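Local structure of neural-cadherin (Drosophila melanogaster, 3UBF) at residues 102-108 / 129-135; 111-115 / 200-204. The protein mediates calcium-dependent, preferentially homophilic cell-cell adhesion, here represented by three consecutive cadherin repeats of its ectodomain. One frame throughout, in Å; residues are numbered along the deposited sequence.

Both contacts lie in the middle of the three cadherin repeats, their centres about 13 Å apart. The chain first pairs antiparallel with 129-135 in interaction 1, then crosses to the other sheet and pairs in parallel with 200-204 in interaction 2. M113 joins them: its CE lies 3.3 Å from F106 CG and 3.5 Å from N108 OD1, and its SD is 3.7 Å from L130 CD2. E201 adds CG at 3.6 Å from F106 CD1. D134 places interaction 1 at a zinc site, its side chain about 10 Å from a calcium ion; in interaction 2, E200 binds a separate zinc.

Interaction 1: residues 102-108 / 129-135; sequences EPPYFIN and TLQARDP. With ZN (zinc ion), chain G.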
# COMPACT_ATOMS: atom_id res chain seq x y z
N GLU A 102 6.07 -5.31 6.42
CA GLU A 102 6.44 -4.71 5.14
C GLU A 102 5.98 -3.24 5.14
O GLU A 102 4.97 -2.91 5.80
CB GLU A 102 5.82 -5.49 3.98
CG GLU A 102 6.55 -6.78 3.58
CD GLU A 102 5.62 -7.86 3.01
OE1 GLU A 102 4.40 -7.78 3.32
OE2 GLU A 102 6.10 -8.78 2.29
N PRO A 103 6.69 -2.36 4.40
CA PRO A 103 6.48 -0.92 4.59
C PRO A 103 5.09 -0.47 4.19
O PRO A 103 4.51 -1.06 3.28
CB PRO A 103 7.52 -0.28 3.64
CG PRO A 103 8.51 -1.37 3.37
CD PRO A 103 7.70 -2.62 3.36
N PRO A 104 4.57 0.58 4.86
CA PRO A 104 3.31 1.17 4.41
C PRO A 104 3.43 1.76 3.01
O PRO A 104 4.53 2.06 2.53
CB PRO A 104 3.06 2.29 5.44
CG PRO A 104 4.38 2.60 6.00
CD PRO A 104 5.15 1.32 5.99
N TYR A 105 2.29 1.90 2.36
CA TYR A 105 2.22 2.53 1.06
C TYR A 105 0.97 3.38 1.05
O TYR A 105 -0.01 3.05 1.72
CB TYR A 105 2.19 1.48 -0.06
CG TYR A 105 1.18 0.39 0.18
CD1 TYR A 105 -0.09 0.45 -0.38
CD2 TYR A 105 1.51 -0.70 0.98
CE1 TYR A 105 -1.01 -0.54 -0.15
CE2 TYR A 105 0.58 -1.69 1.23
CZ TYR A 105 -0.67 -1.61 0.66
OH TYR A 105 -1.56 -2.62 0.92
N PHE A 106 1.02 4.48 0.32
CA PHE A 106 -0.15 5.33 0.16
C PHE A 106 -1.20 4.61 -0.68
O PHE A 106 -0.88 4.01 -1.71
CB PHE A 106 0.24 6.65 -0.46
CG PHE A 106 0.99 7.56 0.48
CD1 PHE A 106 2.35 7.79 0.30
CD2 PHE A 106 0.35 8.15 1.57
CE1 PHE A 106 3.05 8.61 1.16
CE2 PHE A 106 1.03 8.96 2.45
CZ PHE A 106 2.39 9.20 2.25
N ILE A 107 -2.44 4.65 -0.19
CA ILE A 107 -3.60 4.16 -0.93
C ILE A 107 -4.44 5.27 -1.57
O ILE A 107 -5.40 4.99 -2.29
CB ILE A 107 -4.50 3.19 -0.10
CG1 ILE A 107 -5.14 3.89 1.09
CG2 ILE A 107 -3.67 2.00 0.37
CD1 ILE A 107 -6.14 3.04 1.86
N ASN A 108 -4.08 6.53 -1.32
CA ASN A 108 -4.65 7.65 -2.10
C ASN A 108 -4.66 7.38 -3.60
O ASN A 108 -3.63 7.02 -4.19
CB ASN A 108 -3.91 8.95 -1.83
CG ASN A 108 -4.06 9.40 -0.40
OD1 ASN A 108 -3.20 9.12 0.44
ND2 ASN A 108 -5.16 10.09 -0.10
N THR A 129 -6.85 14.21 2.54
CA THR A 129 -6.59 13.26 3.61
C THR A 129 -5.62 12.22 3.10
O THR A 129 -5.98 11.36 2.27
CB THR A 129 -7.90 12.58 4.06
OG1 THR A 129 -8.85 13.58 4.42
CG2 THR A 129 -7.67 11.65 5.24
N LEU A 130 -4.38 12.29 3.57
CA LEU A 130 -3.40 11.25 3.31
C LEU A 130 -3.87 9.95 3.92
O LEU A 130 -4.33 9.94 5.07
CB LEU A 130 -2.04 11.63 3.90
CG LEU A 130 -1.45 12.96 3.46
CD1 LEU A 130 -0.25 13.25 4.32
CD2 LEU A 130 -1.10 12.94 1.95
N GLN A 131 -3.80 8.87 3.14
CA GLN A 131 -4.15 7.54 3.65
C GLN A 131 -3.11 6.56 3.19
O GLN A 131 -2.99 6.28 2.00
CB GLN A 131 -5.53 7.09 3.16
CG GLN A 131 -6.69 7.93 3.66
CD GLN A 131 -7.89 7.90 2.73
OE1 GLN A 131 -8.46 6.83 2.46
NE2 GLN A 131 -8.28 9.07 2.20
N ALA A 132 -2.33 6.07 4.15
CA ALA A 132 -1.41 4.97 3.90
C ALA A 132 -1.92 3.71 4.59
O ALA A 132 -2.70 3.78 5.54
CB ALA A 132 -0.04 5.33 4.40
N ARG A 133 -1.49 2.56 4.09
CA ARG A 133 -1.81 1.29 4.68
C ARG A 133 -0.52 0.58 5.02
O ARG A 133 0.39 0.50 4.19
CB ARG A 133 -2.60 0.45 3.67
CG ARG A 133 -2.96 -0.94 4.13
CD ARG A 133 -3.62 -1.71 2.99
NE ARG A 133 -4.94 -1.16 2.65
CZ ARG A 133 -5.51 -1.26 1.45
NH1 ARG A 133 -6.72 -0.73 1.24
NH2 ARG A 133 -4.88 -1.87 0.45
N ASP A 134 -0.42 0.11 6.26
CA ASP A 134 0.64 -0.79 6.67
C ASP A 134 0.07 -2.19 6.54
O ASP A 134 -0.94 -2.50 7.16
CB ASP A 134 1.08 -0.51 8.12
CG ASP A 134 2.40 -1.19 8.48
OD1 ASP A 134 2.57 -2.40 8.24
OD2 ASP A 134 3.29 -0.50 9.04
N PRO A 135 0.70 -3.03 5.69
CA PRO A 135 0.23 -4.42 5.56
C PRO A 135 0.26 -5.14 6.90
O PRO A 135 -0.45 -6.14 7.08
CB PRO A 135 1.20 -5.06 4.55
CG PRO A 135 2.34 -4.10 4.42
CD PRO A 135 1.78 -2.73 4.73
ZN ZN G . 4.73 -1.25 9.47
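Residues 105-106 and 132-133 form a short antiparallel edge pairing in the middle cadherin repeat, where the first half of the split A strand joins strand 126-133 of one sheet of the sandwich. Y105 and R133 are the hydrogen-bonded pair, with R133 N giving to Y105 O at 2.8 Å and Y105 N to R133 O at 3.0 Å. F106 and A132 follow as the non-hydrogen-bonded pair, and I107 N extends the pairing to Q131 O in the carbonyl plane. R133 and Y105 run side by side, their guanidinium and ring planes 86° apart. A bend at chi3 (-67°) brings R133 NH2 round to the phenol, where it makes a weak bond to Y105 OH, which sits at the guanidinium edge. I107 CG2 covers one face of that group, 3.9 Å from R133 CZ. On the other side of the sheet, F106 CD2 meets A132 CB at 4.0 Å.

Beyond the strand, N108 imitates a backbone partner: its OD1 accepts from Q131 N (2.8 Å, N-H...O 172°) and its ND2 gives to T129 O (2.8 Å), which lies in the amide plane. N108 ND2 and Q131 NE2 approach T129 O from opposite faces of its carbonyl plane. Cut back to an alanine, this position would probably leave Q131 N without its acceptor and T129 O with one donor fewer, and let the turn after I107 drift from 129-131. At the far end, P135 CG packs on E102 CB, while D134 OD2 binds zinc with H139 and D185, and D136 N holds D134 OD1. Two bonds from one amide fix the rotation of N108, so that the pairing continues past the strand on this side; D134, at the other end, is tied to zinc.

Interaction 2: residues 111-115 / 200-204; sequences LPMQA and EERLS. With ZN (zinc ion), chain J.
M113 and E201 meet with their side chains crossing at about a right angle. M113 is extended beyond CG, which is anti to the carbonyl carbon (chi1 -75°), and this straight reach carries SD to 4.1 Å from E201 CB, with CE equally near. E201 bends at chi2, so that its carboxylate folds back beside its own strand; OE1 takes a weak bond from R202 N and a firmer one from a water, 2.6 Å away. The same water accepts from M113 N and donates to R202 O, its three bonds spanning the start of the strand pair. L203 lies on the same side of the sheet as M113, its CD1 against M113 CB at 3.8 Å and, more loosely, near A115 CB. F128 underlies M113, A115 and L203, while L130 and V181 close on M113, so these apolar groups face the interior of the sandwich.

This is the parallel pairing of the second half of the A strand, 113-117, with the last strand of the repeat, 201-207, characteristic of the cadherin fold; the short segments run 17° apart. S204 N gives to M113 O at 3.0 Å with a nearly straight N-H...O (174°), and A115 N gives to S204 O at 2.9 Å. A cis peptide precedes P112 as the chain turns into this edge.

Q114 and S204 occupy the opposite side of the sheet, with Q114 CG 4.4 Å from S204 CB. S204 OG is held by E176 and R210, and the guanidinium of R202 forms a salt bridge with E176. At the start of 200-204, E200 OE2 binds zinc at 2.2 Å, with a water as a further ligand.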
# COMPACT_ATOMS: atom_id res chain seq x y z
N LEU A 111 -2.90 8.68 -8.25
CA LEU A 111 -1.57 9.22 -8.02
C LEU A 111 -1.10 9.82 -9.34
O LEU A 111 -1.46 9.30 -10.41
CB LEU A 111 -0.60 8.13 -7.53
CG LEU A 111 -0.88 7.62 -6.11
CD1 LEU A 111 0.05 6.46 -5.78
CD2 LEU A 111 -0.77 8.71 -5.05
N PRO A 112 -0.33 10.92 -9.28
CA PRO A 112 0.14 11.63 -8.09
C PRO A 112 -0.98 12.33 -7.32
O PRO A 112 -2.03 12.66 -7.90
CB PRO A 112 1.11 12.68 -8.65
CG PRO A 112 1.47 12.19 -10.01
CD PRO A 112 0.24 11.50 -10.51
N MET A 113 -0.75 12.54 -6.04
CA MET A 113 -1.69 13.18 -5.15
C MET A 113 -2.05 14.58 -5.61
O MET A 113 -1.19 15.44 -5.77
CB MET A 113 -1.10 13.23 -3.74
CG MET A 113 -1.12 11.89 -3.02
SD MET A 113 -0.16 11.96 -1.50
CE MET A 113 -0.24 10.23 -1.04
N GLN A 114 -3.35 14.80 -5.83
CA GLN A 114 -3.85 16.08 -6.30
C GLN A 114 -5.06 16.54 -5.50
O GLN A 114 -5.94 15.76 -5.18
CB GLN A 114 -4.16 16.02 -7.79
CG GLN A 114 -2.91 15.96 -8.63
CD GLN A 114 -3.14 16.01 -10.13
OE1 GLN A 114 -2.17 15.95 -10.89
NE2 GLN A 114 -4.40 16.09 -10.56
N ALA A 115 -5.05 17.82 -5.15
CA ALA A 115 -6.14 18.46 -4.46
C ALA A 115 -6.28 19.87 -5.02
O ALA A 115 -5.44 20.35 -5.79
CB ALA A 115 -5.85 18.53 -2.98
N GLU A 200 8.32 9.25 -0.14
CA GLU A 200 8.00 10.66 0.04
C GLU A 200 7.26 11.10 -1.20
O GLU A 200 7.88 11.37 -2.23
CB GLU A 200 9.27 11.47 0.24
CG GLU A 200 10.11 10.92 1.38
CD GLU A 200 11.40 11.65 1.57
OE1 GLU A 200 11.72 12.55 0.77
OE2 GLU A 200 12.12 11.31 2.54
N GLU A 201 5.94 11.14 -1.10
CA GLU A 201 5.08 11.48 -2.22
C GLU A 201 4.83 12.97 -2.35
O GLU A 201 4.82 13.71 -1.36
CB GLU A 201 3.72 10.77 -2.11
CG GLU A 201 3.69 9.36 -2.70
CD GLU A 201 3.87 9.31 -4.21
OE1 GLU A 201 3.89 10.36 -4.89
OE2 GLU A 201 4.02 8.19 -4.73
N ARG A 202 4.59 13.40 -3.58
CA ARG A 202 4.31 14.79 -3.88
C ARG A 202 2.82 15.06 -3.94
O ARG A 202 2.10 14.47 -4.74
CB ARG A 202 4.94 15.16 -5.21
CG ARG A 202 4.81 16.60 -5.57
CD ARG A 202 5.49 16.80 -6.87
NE ARG A 202 5.50 18.18 -7.33
CZ ARG A 202 4.52 18.75 -8.04
NH1 ARG A 202 3.42 18.07 -8.34
NH2 ARG A 202 4.66 20.01 -8.44
N LEU A 203 2.38 15.97 -3.08
CA LEU A 203 1.00 16.43 -3.04
C LEU A 203 0.93 17.83 -3.66
O LEU A 203 1.59 18.79 -3.19
CB LEU A 203 0.44 16.39 -1.62
CG LEU A 203 -0.91 17.09 -1.34
CD1 LEU A 203 -2.02 16.59 -2.26
CD2 LEU A 203 -1.32 16.94 0.11
N SER A 204 0.14 17.91 -4.72
CA SER A 204 -0.07 19.12 -5.48
C SER A 204 -1.44 19.68 -5.14
O SER A 204 -2.46 19.02 -5.37
CB SER A 204 -0.00 18.81 -6.98
OG SER A 204 -0.77 19.76 -7.70
ZN ZN J . 14.22 11.60 2.12
O HOH W 1 1.76 11.81 -5.07
O HOH W 2 15.55 9.50 1.98